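Local coordinates for CELL WALL surface anchor family protein (PDB 2WW8) that acts as the adhesin of the Streptococcus pneumoniae pilus, probably recognising host cells through an integrin I-like domain carried on an elongated stalk of beta domains, at residues A[136-141]-A[721-726]; A[377-382]-A[531-536]; A[627-632]-A[645-650]; A[736-741]-A[848-853]. One frame throughout, in Å; residues are numbered along the deposited sequence.

Contact 1. Residues A[136-141]-A[721-726]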
loop_
_atom_site.group_PDB
_atom_site.type_symbol
_atom_site.label_atom_id
_atom_site.label_comp_id
_atom_site.label_asym_id
_atom_site.label_seq_id
_atom_site.Cartn_x
_atom_site.Cartn_y
_atom_site.Cartn_z
ATOM N N ASN A 136 -13.935 37.006 6.637
ATOM C CA ASN A 136 -14.433 35.652 6.847
ATOM C C ASN A 136 -13.538 34.961 7.851
ATOM O O ASN A 136 -12.327 34.970 7.682
ATOM C CB ASN A 136 -14.540 34.928 5.525
ATOM C CG ASN A 136 -15.315 35.748 4.533
ATOM O OD1 ASN A 136 -16.502 36.002 4.714
ATOM N ND2 ASN A 136 -14.640 36.212 3.500
ATOM N N ARG A 137 -14.110 34.401 8.909
ATOM C CA ARG A 137 -13.285 33.890 9.995
ATOM C C ARG A 137 -13.192 32.354 10.030
ATOM O O ARG A 137 -14.164 31.660 9.733
ATOM C CB ARG A 137 -13.796 34.444 11.323
ATOM C CG ARG A 137 -12.717 34.573 12.386
ATOM C CD ARG A 137 -12.278 36.019 12.600
ATOM N NE ARG A 137 -11.749 36.187 13.957
ATOM C CZ ARG A 137 -12.468 36.479 15.047
ATOM N NH1 ARG A 137 -13.792 36.658 14.988
ATOM N NH2 ARG A 137 -11.855 36.599 16.225
ATOM N N GLU A 138 -12.019 31.846 10.406
ATOM C CA GLU A 138 -11.803 30.418 10.610
ATOM C C GLU A 138 -12.861 29.853 11.536
ATOM O O GLU A 138 -13.061 30.391 12.609
ATOM C CB GLU A 138 -10.476 30.158 11.319
ATOM C CG GLU A 138 -9.245 30.634 10.586
ATOM C CD GLU A 138 -8.935 29.757 9.389
ATOM O OE1 GLU A 138 -9.234 28.541 9.435
ATOM O OE2 GLU A 138 -8.379 30.295 8.408
ATOM N N GLU A 139 -13.500 28.764 11.134
ATOM C CA GLU A 139 -14.370 27.984 11.993
ATOM C C GLU A 139 -13.732 26.617 12.314
ATOM O O GLU A 139 -12.989 26.081 11.490
ATOM C CB GLU A 139 -15.696 27.823 11.254
ATOM C CG GLU A 139 -16.757 27.103 12.049
ATOM C CD GLU A 139 -17.135 27.887 13.293
ATOM O OE1 GLU A 139 -16.465 27.702 14.337
ATOM O OE2 GLU A 139 -18.095 28.682 13.200
ATOM N N ALA A 140 -14.004 26.064 13.496
ATOM C CA ALA A 140 -13.451 24.792 13.935
ATOM C C ALA A 140 -14.252 23.668 13.297
ATOM O O ALA A 140 -15.458 23.799 13.100
ATOM C CB ALA A 140 -13.516 24.673 15.443
ATOM N N LEU A 141 -13.570 22.578 12.953
ATOM C CA LEU A 141 -14.214 21.402 12.349
ATOM C C LEU A 141 -14.924 20.600 13.432
ATOM O O LEU A 141 -14.493 20.635 14.582
ATOM C CB LEU A 141 -13.161 20.533 11.686
ATOM C CG LEU A 141 -12.711 20.853 10.262
ATOM C CD1 LEU A 141 -11.479 20.057 10.033
ATOM C CD2 LEU A 141 -13.773 20.452 9.249
ATOM N N VAL A 721 -15.001 22.988 6.526
ATOM C CA VAL A 721 -15.896 23.710 7.437
ATOM C C VAL A 721 -15.994 25.131 6.893
ATOM O O VAL A 721 -14.969 25.752 6.583
ATOM C CB VAL A 721 -15.418 23.679 8.919
ATOM C CG1 VAL A 721 -14.019 24.260 9.087
ATOM C CG2 VAL A 721 -16.372 24.464 9.828
ATOM N N ARG A 722 -17.210 25.631 6.721
ATOM C CA ARG A 722 -17.348 26.905 6.042
ATOM C C ARG A 722 -16.952 28.060 6.973
ATOM O O ARG A 722 -17.194 28.005 8.183
ATOM C CB ARG A 722 -18.782 27.031 5.575
ATOM C CG ARG A 722 -18.934 27.890 4.361
ATOM C CD ARG A 722 -20.393 27.683 4.016
ATOM N NE ARG A 722 -20.548 26.676 2.980
ATOM C CZ ARG A 722 -20.079 26.877 1.756
ATOM N NH1 ARG A 722 -19.446 28.020 1.510
ATOM N NH2 ARG A 722 -20.214 25.955 0.810
ATOM N N LYS A 723 -16.305 29.079 6.419
ATOM C CA LYS A 723 -16.008 30.298 7.189
ATOM C C LYS A 723 -17.241 31.169 7.402
ATOM O O LYS A 723 -18.170 31.202 6.582
ATOM C CB LYS A 723 -14.915 31.124 6.525
ATOM C CG LYS A 723 -13.543 30.532 6.736
ATOM C CD LYS A 723 -12.638 31.079 5.672
ATOM C CE LYS A 723 -11.321 30.334 5.608
ATOM N NZ LYS A 723 -10.293 31.401 5.354
ATOM N N TYR A 724 -17.252 31.880 8.521
ATOM C CA TYR A 724 -18.403 32.736 8.792
ATOM C C TYR A 724 -18.032 34.208 8.613
ATOM O O TYR A 724 -16.889 34.595 8.851
ATOM C CB TYR A 724 -19.044 32.430 10.154
ATOM C CG TYR A 724 -18.123 32.742 11.291
ATOM C CD1 TYR A 724 -17.971 34.059 11.731
ATOM C CD2 TYR A 724 -17.387 31.736 11.903
ATOM C CE1 TYR A 724 -17.108 34.365 12.754
ATOM C CE2 TYR A 724 -16.521 32.033 12.946
ATOM C CZ TYR A 724 -16.400 33.354 13.361
ATOM O OH TYR A 724 -15.547 33.693 14.377
ATOM N N PRO A 725 -19.003 35.023 8.173
ATOM C CA PRO A 725 -18.804 36.484 8.113
ATOM C C PRO A 725 -18.801 37.189 9.472
ATOM O O PRO A 725 -19.654 36.905 10.324
ATOM C CB PRO A 725 -19.964 36.981 7.231
ATOM C CG PRO A 725 -21.008 35.922 7.350
ATOM C CD PRO A 725 -20.330 34.606 7.679
ATOM N N GLU A 726 -17.824 38.081 9.649
ATOM C CA GLU A 726 -17.710 38.987 10.786
ATOM C C GLU A 726 -17.745 40.450 10.316
ATOM O O GLU A 726 -16.803 40.948 9.687
ATOM C CB GLU A 726 -16.463 38.665 11.616
ATOM C CG GLU A 726 -16.084 39.738 12.602
ATOM C CD GLU A 726 -14.592 39.762 12.828
ATOM O OE1 GLU A 726 -14.161 38.848 13.564
ATOM O OE2 GLU A 726 -13.887 40.664 12.290
#
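Arg137 and Tyr724 face each other as an antiparallel hydrogen-bonded pair, with Arg137 N held by Tyr724 O at 2.8 Å in the carbonyl plane, while the return bond from Tyr724 N to Arg137 O is long and weak. Asn136 and Pro725 form the next, non-hydrogen-bonded pair, a place where proline costs the pair no donor. Beyond Arg137 the two chains lose strand form and touch mainly through side chains. On the face shared by Arg137 and Tyr724, the arginine CB sits over the phenol ring, 3.9 Å from the Tyr724 centroid, a CH-pi contact. The two side chains run the same way, with guanidinium and ring planes 70° apart. Arg137 turns at CG (chi2 105°), and NH1 reaches Glu726 OE1 at 2.6 Å; the carboxylate oxygen lies over a guanidinium face, so this salt bridge is not made edge-on. Glu139 crosses the tyrosine at about a right angle, its OE2 3.4 Å from Tyr724 CD2, and is paired with Lys49, which also makes a cation-pi contact with the ring. Val721 packs against Glu139 and Leu141: CG2 lies 3.5 Å from Glu139 CG, and CB is met by Leu141 CD2 at 3.6 Å. Exposed Glu138 and Lys723, running side by side, add a long salt bridge. Strand 724-730 lies between 48-55 and 135-137, a late strand entering the mixed sheet of the N-terminal prealbumin-like domain. Two carboxylates, Glu726 and Glu88, meet Arg137 NH1 and would be expected to favour the charged guanidinium.

Contact 2. Residues A[377-382]-A[531-536]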
loop_
_atom_site.group_PDB
_atom_site.type_symbol
_atom_site.label_atom_id
_atom_site.label_comp_id
_atom_site.label_asym_id
_atom_site.label_seq_id
_atom_site.Cartn_x
_atom_site.Cartn_y
_atom_site.Cartn_z
ATOM N N ASN A 377 -8.188 -39.837 -8.487
ATOM C CA ASN A 377 -8.542 -38.960 -9.580
ATOM C C ASN A 377 -7.661 -37.726 -9.600
ATOM O O ASN A 377 -8.049 -36.670 -9.052
ATOM C CB ASN A 377 -9.946 -38.412 -9.327
ATOM C CG ASN A 377 -10.971 -39.528 -9.208
ATOM O OD1 ASN A 377 -11.120 -40.307 -10.145
ATOM N ND2 ASN A 377 -11.627 -39.650 -8.038
ATOM N N SER A 378 -6.480 -37.890 -10.164
ATOM C CA SER A 378 -5.490 -36.829 -10.275
ATOM C C SER A 378 -4.607 -37.195 -11.460
ATOM O O SER A 378 -4.486 -38.393 -11.830
ATOM C CB SER A 378 -4.668 -36.652 -8.997
ATOM O OG SER A 378 -3.721 -37.696 -8.787
ATOM N N GLN A 379 -4.016 -36.150 -12.046
ATOM C CA GLN A 379 -3.044 -36.351 -13.080
ATOM C C GLN A 379 -1.682 -36.417 -12.378
ATOM O O GLN A 379 -1.331 -35.475 -11.666
ATOM C CB GLN A 379 -3.023 -35.126 -13.983
ATOM C CG GLN A 379 -2.138 -35.374 -15.235
ATOM C CD GLN A 379 -2.427 -34.362 -16.383
ATOM O OE1 GLN A 379 -3.292 -33.473 -16.257
ATOM N NE2 GLN A 379 -1.669 -34.482 -17.505
ATOM N N LYS A 380 -0.935 -37.494 -12.572
ATOM C CA LYS A 380 0.300 -37.715 -11.767
ATOM C C LYS A 380 1.498 -37.343 -12.627
ATOM O O LYS A 380 1.600 -37.798 -13.761
ATOM C CB LYS A 380 0.400 -39.168 -11.271
ATOM C CG LYS A 380 -0.745 -39.446 -10.267
ATOM C CD LYS A 380 -1.459 -40.750 -10.487
ATOM C CE LYS A 380 -2.628 -41.012 -9.561
ATOM N NZ LYS A 380 -4.028 -40.713 -10.022
ATOM N N VAL A 381 2.371 -36.464 -12.119
ATOM C CA VAL A 381 3.425 -35.850 -12.917
ATOM C C VAL A 381 4.753 -35.954 -12.168
ATOM O O VAL A 381 4.779 -35.779 -10.959
ATOM C CB VAL A 381 3.074 -34.355 -13.202
ATOM C CG1 VAL A 381 4.118 -33.635 -14.149
ATOM C CG2 VAL A 381 1.624 -34.254 -13.805
ATOM N N ILE A 382 5.835 -36.213 -12.898
ATOM C CA ILE A 382 7.200 -36.015 -12.403
ATOM C C ILE A 382 7.894 -35.008 -13.311
ATOM O O ILE A 382 7.833 -35.152 -14.566
ATOM C CB ILE A 382 7.967 -37.379 -12.423
ATOM C CG1 ILE A 382 7.210 -38.406 -11.526
ATOM C CG2 ILE A 382 9.463 -37.250 -12.141
ATOM C CD1 ILE A 382 7.631 -39.856 -11.848
ATOM N N GLY A 531 1.425 -44.513 -16.422
ATOM C CA GLY A 531 0.566 -43.523 -17.090
ATOM C C GLY A 531 0.928 -42.131 -16.570
ATOM O O GLY A 531 0.192 -41.192 -16.829
ATOM N N TYR A 532 2.022 -41.988 -15.831
ATOM C CA TYR A 532 2.517 -40.690 -15.373
ATOM C C TYR A 532 2.927 -39.808 -16.541
ATOM O O TYR A 532 3.394 -40.324 -17.568
ATOM C CB TYR A 532 3.686 -40.809 -14.440
ATOM C CG TYR A 532 3.590 -41.675 -13.208
ATOM C CD1 TYR A 532 2.380 -41.878 -12.536
ATOM C CD2 TYR A 532 4.740 -42.331 -12.734
ATOM C CE1 TYR A 532 2.312 -42.704 -11.377
ATOM C CE2 TYR A 532 4.692 -43.134 -11.633
ATOM C CZ TYR A 532 3.492 -43.280 -10.931
ATOM O OH TYR A 532 3.445 -44.083 -9.804
ATOM N N ASP A 533 2.742 -38.498 -16.405
ATOM C CA ASP A 533 3.528 -37.573 -17.240
ATOM C C ASP A 533 4.918 -37.435 -16.583
ATOM O O ASP A 533 5.084 -36.992 -15.454
ATOM C CB ASP A 533 2.870 -36.193 -17.374
ATOM C CG ASP A 533 1.518 -36.278 -18.048
ATOM O OD1 ASP A 533 1.521 -36.318 -19.295
ATOM O OD2 ASP A 533 0.465 -36.313 -17.350
ATOM N N VAL A 534 5.970 -37.709 -17.335
ATOM C CA VAL A 534 7.341 -37.601 -16.793
ATOM C C VAL A 534 8.096 -36.715 -17.784
ATOM O O VAL A 534 8.268 -37.123 -18.955
ATOM C CB VAL A 534 8.028 -38.985 -16.737
ATOM C CG1 VAL A 534 9.409 -38.839 -16.083
ATOM C CG2 VAL A 534 7.147 -39.969 -15.918
ATOM N N PHE A 535 8.548 -35.575 -17.273
ATOM C CA PHE A 535 9.316 -34.548 -18.004
ATOM C C PHE A 535 10.748 -34.484 -17.438
ATOM O O PHE A 535 10.914 -34.511 -16.224
ATOM C CB PHE A 535 8.679 -33.185 -17.723
ATOM C CG PHE A 535 7.266 -33.083 -18.200
ATOM C CD1 PHE A 535 6.983 -33.085 -19.564
ATOM C CD2 PHE A 535 6.214 -32.980 -17.283
ATOM C CE1 PHE A 535 5.657 -32.969 -20.059
ATOM C CE2 PHE A 535 4.855 -32.855 -17.783
ATOM C CZ PHE A 535 4.585 -32.893 -19.160
ATOM N N THR A 536 11.755 -34.424 -18.297
ATOM C CA THR A 536 13.147 -34.405 -17.901
ATOM C C THR A 536 13.769 -33.165 -18.545
ATOM O O THR A 536 13.738 -32.940 -19.786
ATOM C CB THR A 536 13.869 -35.687 -18.374
ATOM O OG1 THR A 536 13.113 -36.815 -17.884
ATOM C CG2 THR A 536 15.304 -35.795 -17.782
#
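Val381 and Ile382 lie beside Asp533 and Val534 in parallel strands whose axes approach to 4.7 Å at an angle of 20°. Three backbone bonds join them: Asp533 N to Lys380 O, Ile382 N to Asp533 O and Phe535 N to Ile382 O, the last almost straight. The tight part lies toward the C-terminal ends. Ile382 and Val534 run side by side on one face, and Ile382 CD1 touches both Val534 CG2 at 4.1 Å and Tyr532 CD2 at 3.9 Å; helix 359-373 packs on Ile382 through Ala366 and Leu370. On the other face Val381 CG1 meets the edge of the Phe535 ring, 3.8 Å from CE2, while Tyr582 stacks on that ring. Beta-branched and aromatic residues suit such a buried, extended pairing. The N-terminal side is more polar and partly exposed to solvent. Gln379, with CG anti to the backbone N (chi1 -172°) and an extended chain beyond, carries NE2 to Asp533 OD2 at 2.8 Å. The acceptor lies in the amide plane, yet the amide approaches from above the carboxylate plane, the two planes being 55° apart. Lys380 gives only its CB to the tyrosine, 3.6 Å from Tyr532 CD1; its amine bends back to Ser378 O and Arg375 O. Tyr532 OH bonds to Asp367, a calcium ligand, so the ring links the start of strand 533-539 to the calcium site. Central parallel strands covered by a helix are the pattern of the Rossmann-like sheet in integrin I (von Willebrand A) domains, consistent with an integrin I-like domain in this adhesin.

Contact 3. Residues A[627-632]-A[645-650]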
loop_
_atom_site.group_PDB
_atom_site.type_symbol
_atom_site.label_atom_id
_atom_site.label_comp_id
_atom_site.label_asym_id
_atom_site.label_seq_id
_atom_site.Cartn_x
_atom_site.Cartn_y
_atom_site.Cartn_z
ATOM N N ASP A 627 5.443 -3.072 -15.079
ATOM C CA ASP A 627 6.461 -3.478 -16.055
ATOM C C ASP A 627 7.255 -2.265 -16.582
ATOM O O ASP A 627 8.092 -2.452 -17.460
ATOM C CB ASP A 627 5.802 -4.170 -17.257
ATOM C CG ASP A 627 4.932 -3.204 -18.064
ATOM O OD1 ASP A 627 4.530 -2.091 -17.604
ATOM O OD2 ASP A 627 4.594 -3.567 -19.201
ATOM N N GLY A 628 7.028 -1.068 -16.016
ATOM C CA GLY A 628 7.658 0.172 -16.430
ATOM C C GLY A 628 6.962 0.832 -17.617
ATOM O O GLY A 628 7.476 1.813 -18.151
ATOM N N SER A 629 5.818 0.323 -18.064
ATOM C CA SER A 629 5.065 1.007 -19.115
ATOM C C SER A 629 4.276 2.182 -18.554
ATOM O O SER A 629 4.049 2.319 -17.325
ATOM C CB SER A 629 4.179 0.042 -19.953
ATOM O OG SER A 629 3.141 -0.501 -19.160
ATOM N N ARG A 630 3.900 3.094 -19.458
ATOM C CA ARG A 630 3.178 4.315 -19.052
ATOM C C ARG A 630 2.354 4.836 -20.215
ATOM O O ARG A 630 2.713 4.600 -21.370
ATOM C CB ARG A 630 4.164 5.427 -18.599
ATOM C CG ARG A 630 5.131 5.864 -19.712
ATOM C CD ARG A 630 6.207 6.835 -19.188
ATOM N NE ARG A 630 7.160 7.150 -20.248
ATOM C CZ ARG A 630 8.218 6.422 -20.597
ATOM N NH1 ARG A 630 8.486 5.282 -19.966
ATOM N NH2 ARG A 630 8.999 6.817 -21.611
ATOM N N LEU A 631 1.283 5.553 -19.930
ATOM C CA LEU A 631 0.741 6.445 -20.968
ATOM C C LEU A 631 1.488 7.744 -20.995
ATOM O O LEU A 631 1.676 8.412 -19.953
ATOM C CB LEU A 631 -0.762 6.731 -20.832
ATOM C CG LEU A 631 -1.573 5.403 -20.933
ATOM C CD1 LEU A 631 -3.052 5.794 -20.915
ATOM C CD2 LEU A 631 -1.266 4.610 -22.231
ATOM N N GLU A 632 1.913 8.098 -22.194
ATOM C CA GLU A 632 2.674 9.316 -22.316
ATOM C C GLU A 632 1.987 10.125 -23.405
ATOM O O GLU A 632 1.921 9.725 -24.554
ATOM C CB GLU A 632 4.147 8.960 -22.631
ATOM C CG GLU A 632 5.057 10.133 -22.685
ATOM C CD GLU A 632 6.516 9.696 -22.991
ATOM O OE1 GLU A 632 6.990 9.962 -24.129
ATOM O OE2 GLU A 632 7.183 9.095 -22.107
ATOM N N GLY A 645 3.888 -2.388 -23.371
ATOM C CA GLY A 645 3.721 -3.385 -22.333
ATOM C C GLY A 645 2.282 -3.595 -21.885
ATOM O O GLY A 645 1.351 -3.697 -22.693
ATOM N N LEU A 646 2.082 -3.674 -20.579
ATOM C CA LEU A 646 0.735 -3.897 -20.026
ATOM C C LEU A 646 -0.287 -2.822 -20.463
ATOM O O LEU A 646 -1.504 -3.033 -20.492
ATOM C CB LEU A 646 0.846 -3.926 -18.498
ATOM C CG LEU A 646 1.691 -5.117 -17.954
ATOM C CD1 LEU A 646 1.863 -4.856 -16.505
ATOM C CD2 LEU A 646 0.992 -6.489 -18.159
ATOM N N LEU A 647 0.193 -1.649 -20.845
ATOM C CA LEU A 647 -0.740 -0.549 -21.194
ATOM C C LEU A 647 -0.996 -0.412 -22.695
ATOM O O LEU A 647 -1.658 0.533 -23.137
ATOM C CB LEU A 647 -0.248 0.782 -20.570
ATOM C CG LEU A 647 -0.137 0.722 -19.048
ATOM C CD1 LEU A 647 0.314 2.078 -18.527
ATOM C CD2 LEU A 647 -1.499 0.276 -18.378
ATOM N N LYS A 648 -0.491 -1.379 -23.458
ATOM C CA LYS A 648 -0.548 -1.331 -24.932
ATOM C C LYS A 648 -1.966 -0.973 -25.425
ATOM O O LYS A 648 -2.145 -0.235 -26.398
ATOM C CB LYS A 648 -0.126 -2.729 -25.432
ATOM C CG LYS A 648 -0.199 -2.919 -26.901
ATOM C CD LYS A 648 0.258 -4.358 -27.217
ATOM C CE LYS A 648 1.658 -4.601 -26.713
ATOM N NZ LYS A 648 2.268 -5.633 -27.554
ATOM N N ASN A 649 -3.000 -1.476 -24.746
ATOM C CA ASN A 649 -4.370 -1.239 -25.200
ATOM C C ASN A 649 -5.196 -0.460 -24.182
ATOM O O ASN A 649 -6.447 -0.436 -24.292
ATOM C CB ASN A 649 -5.041 -2.599 -25.573
ATOM C CG ASN A 649 -4.416 -3.249 -26.815
ATOM O OD1 ASN A 649 -3.935 -4.399 -26.817
ATOM N ND2 ASN A 649 -4.392 -2.489 -27.882
ATOM N N ALA A 650 -4.551 0.162 -23.190
ATOM C CA ALA A 650 -5.285 0.857 -22.123
ATOM C C ALA A 650 -5.634 2.273 -22.566
ATOM O O ALA A 650 -4.831 2.897 -23.261
ATOM C CB ALA A 650 -4.490 0.932 -20.801
#
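Asp627 holds CG between its backbone N and carbonyl carbon (chi1 66°), and this torsion aims one carboxylate oxygen at Leu646 N and the other back at its own loop. Two motifs meet here: an Asx turn, in which Asp627 OD1 accepts from Ser629 N, and a G1 beta bulge in which Gly628 and Ser629 both face Ala625. Ser629 OG has the same kind of first torsion (chi1 67°) and donates to the syn lone pair of Asp627 OD1 at 2.6 Å. Two donors therefore grip OD1, a duty that suits aspartate, whose short chain keeps both oxygens close to the backbone. Gly628 accepts the positive phi of the bulge, and Gly645, also with positive phi, lets Asp627 OD2 lie 3.3 Å from its CA. Leu646 runs antiparallel to Asp627, its CG and CD1 beside the carboxylate. The apolar packing begins with Leu647, whose CD1 lies 3.7 Å from Arg630 CA; Leu631 CD2 reaches Leu647 CB more loosely, at 4.3 Å. Leu623 touches Leu631, Leu647 and Ala650, so strand 621-625 packs against both segments within the Ig-like domain. Leu646 N, at the start of a short 3-10 turn, meets Asp627 OD2 at 2.9 Å on its syn side, 33° out of the carboxylate plane.

Contact 4. Residues A[736-741]-A[848-853]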
loop_
_atom_site.group_PDB
_atom_site.type_symbol
_atom_site.label_atom_id
_atom_site.label_comp_id
_atom_site.label_asym_id
_atom_site.label_seq_id
_atom_site.Cartn_x
_atom_site.Cartn_y
_atom_site.Cartn_z
ATOM N N GLY A 736 -23.853 65.454 23.322
ATOM C CA GLY A 736 -25.051 66.040 23.901
ATOM C C GLY A 736 -25.671 67.192 23.129
ATOM O O GLY A 736 -24.994 67.931 22.395
ATOM N N ASP A 737 -26.979 67.322 23.345
ATOM C CA ASP A 737 -27.761 68.470 22.912
ATOM C C ASP A 737 -28.908 68.818 23.880
ATOM O O ASP A 737 -29.462 67.947 24.563
ATOM C CB ASP A 737 -28.274 68.245 21.493
ATOM C CG ASP A 737 -29.351 67.182 21.429
ATOM O OD1 ASP A 737 -29.097 65.997 21.755
ATOM O OD2 ASP A 737 -30.479 67.559 21.050
ATOM N N ILE A 738 -29.255 70.105 23.937
ATOM C CA ILE A 738 -30.231 70.635 24.884
ATOM C C ILE A 738 -30.659 72.009 24.349
ATOM O O ILE A 738 -29.849 72.772 23.805
ATOM C CB ILE A 738 -29.690 70.669 26.349
ATOM C CG1 ILE A 738 -30.795 71.130 27.308
ATOM C CG2 ILE A 738 -28.420 71.545 26.487
ATOM C CD1 ILE A 738 -30.604 70.673 28.763
ATOM N N GLU A 739 -31.949 72.298 24.449
ATOM C CA GLU A 739 -32.491 73.546 23.932
ATOM C C GLU A 739 -33.390 74.174 25.005
ATOM O O GLU A 739 -34.159 73.450 25.653
ATOM C CB GLU A 739 -33.316 73.265 22.690
ATOM C CG GLU A 739 -33.906 74.521 22.104
ATOM C CD GLU A 739 -34.637 74.196 20.835
ATOM O OE1 GLU A 739 -35.828 73.811 20.911
ATOM O OE2 GLU A 739 -33.972 74.291 19.777
ATOM N N PHE A 740 -33.295 75.494 25.164
ATOM C CA PHE A 740 -34.063 76.260 26.153
ATOM C C PHE A 740 -34.845 77.307 25.345
ATOM O O PHE A 740 -34.396 77.769 24.276
ATOM C CB PHE A 740 -33.145 77.000 27.132
ATOM C CG PHE A 740 -32.221 76.121 27.951
ATOM C CD1 PHE A 740 -30.963 75.743 27.489
ATOM C CD2 PHE A 740 -32.582 75.719 29.223
ATOM C CE1 PHE A 740 -30.105 74.942 28.264
ATOM C CE2 PHE A 740 -31.721 74.923 30.001
ATOM C CZ PHE A 740 -30.471 74.543 29.530
ATOM N N ILE A 741 -36.033 77.656 25.836
ATOM C CA ILE A 741 -36.816 78.715 25.235
ATOM C C ILE A 741 -36.883 79.839 26.265
ATOM O O ILE A 741 -37.378 79.645 27.399
ATOM C CB ILE A 741 -38.214 78.265 24.830
ATOM C CG1 ILE A 741 -38.135 77.108 23.832
ATOM C CG2 ILE A 741 -38.983 79.450 24.193
ATOM C CD1 ILE A 741 -38.790 75.856 24.293
ATOM N N ASP A 848 -42.300 68.777 28.715
ATOM C CA ASP A 848 -41.108 68.303 28.011
ATOM C C ASP A 848 -40.102 69.370 27.511
ATOM O O ASP A 848 -39.190 69.044 26.760
ATOM C CB ASP A 848 -41.601 67.459 26.834
ATOM C CG ASP A 848 -40.805 66.203 26.656
ATOM O OD1 ASP A 848 -40.023 65.862 27.577
ATOM O OD2 ASP A 848 -40.972 65.559 25.593
ATOM N N LYS A 849 -40.238 70.639 27.886
ATOM C CA LYS A 849 -39.378 71.697 27.339
ATOM C C LYS A 849 -38.697 72.473 28.462
ATOM O O LYS A 849 -39.261 72.599 29.536
ATOM C CB LYS A 849 -40.104 72.617 26.342
ATOM C CG LYS A 849 -40.490 71.836 25.089
ATOM C CD LYS A 849 -41.244 72.709 24.100
ATOM C CE LYS A 849 -42.000 71.862 23.070
ATOM N NZ LYS A 849 -41.129 71.068 22.158
ATOM N N HIS A 850 -37.478 72.938 28.227
ATOM C CA HIS A 850 -36.731 73.703 29.214
ATOM C C HIS A 850 -36.991 75.177 28.876
ATOM O O HIS A 850 -36.770 75.632 27.747
ATOM C CB HIS A 850 -35.226 73.393 29.065
ATOM C CG HIS A 850 -34.871 71.946 29.232
ATOM N ND1 HIS A 850 -34.967 71.290 30.443
ATOM C CD2 HIS A 850 -34.403 71.034 28.340
ATOM C CE1 HIS A 850 -34.561 70.038 30.292
ATOM N NE2 HIS A 850 -34.227 69.851 29.023
ATOM N N TYR A 851 -37.473 75.909 29.862
ATOM C CA TYR A 851 -37.830 77.302 29.703
ATOM C C TYR A 851 -36.892 78.111 30.589
ATOM O O TYR A 851 -36.553 77.691 31.704
ATOM C CB TYR A 851 -39.283 77.518 30.166
ATOM C CG TYR A 851 -40.274 76.962 29.157
ATOM C CD1 TYR A 851 -40.636 77.709 28.037
ATOM C CD2 TYR A 851 -40.813 75.662 29.297
ATOM C CE1 TYR A 851 -41.522 77.182 27.083
ATOM C CE2 TYR A 851 -41.700 75.124 28.344
ATOM C CZ TYR A 851 -42.060 75.912 27.258
ATOM O OH TYR A 851 -42.930 75.396 26.324
ATOM N N ILE A 852 -36.479 79.273 30.099
ATOM C CA ILE A 852 -35.923 80.290 30.982
ATOM C C ILE A 852 -36.800 81.543 30.997
ATOM O O ILE A 852 -37.070 82.147 29.956
ATOM C CB ILE A 852 -34.480 80.651 30.598
ATOM C CG1 ILE A 852 -33.633 79.370 30.682
ATOM C CG2 ILE A 852 -33.970 81.895 31.426
ATOM C CD1 ILE A 852 -32.318 79.559 29.982
ATOM N N THR A 853 -37.251 81.917 32.187
ATOM C CA THR A 853 -38.192 83.042 32.269
ATOM C C THR A 853 -37.489 84.399 32.545
ATOM O O THR A 853 -36.452 84.459 33.237
ATOM C CB THR A 853 -39.298 82.725 33.326
ATOM O OG1 THR A 853 -38.684 82.614 34.614
ATOM C CG2 THR A 853 -39.981 81.367 33.050
HETATM O O HOH W 1 -36.545 72.658 25.343
#
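Backbone bonds join Ile741 to strand 849-853 in parallel fashion: Ile741 N is bound to His850 O at 2.9 Å, and Ile852 N to Ile741 O at 2.9 Å, the latter donor lying above the carbonyl plane. The segments diverge at 43° toward their N-terminal ends, and a water bridges them there, giving a proton to Glu739 O and accepting one from His850 N. A second group is the contacts of the His850 ring. Ile738 CD1 makes a CH-pi contact over one face, 4.1 Å from the His850 centroid, reaching there because CG1 is anti to the backbone N (chi1 -176°). Glu739 O lies at the ring edge; the Phe740 ring is tilted 47° to the imidazole, and Phe740 CD2 is 3.5 Å from His850 CB. Imidazole suits this mixed setting: its face takes Ile738 CD1, near NE2 and CD2, while ND1 bonds to Tyr843 OH and the ring stacks on Phe845. Among apolar contacts, Ile852 CD1 reaches Phe740 CB at 3.9 Å, and on the other face Ile741 lies against Tyr851 and the aliphatic part of Lys849. Strand 736-744 is flanked by 788-794 and strand 849-854 by 841-846; Phe821, on strand 816-824 of the second sheet, covers Ile738 and Phe740 in the prealbumin-like sandwich.

From the N terminus the chain first lays down strands 48-55 to 135-137, whose sheet is completed by 724-730. Contact 1 thus closes a very long loop, bringing residues 136-141 back together with 721-726 after 579 intervening residues. Nested inside it are contact 2, which closes a loop of 148 residues and joins neighbouring strands of the parallel sheet in the probable integrin I-like domain, and later contact 3, which closes a short loop in the Ig-like domain; these two follow in series and do not cross. Contact 4 opens after contact 1 has closed, spans 106 residues and joins strands of the C-terminal prealbumin-like domain. Contacts 2 and 4 have centres about 125 Å apart, showing how elongated the molecule is.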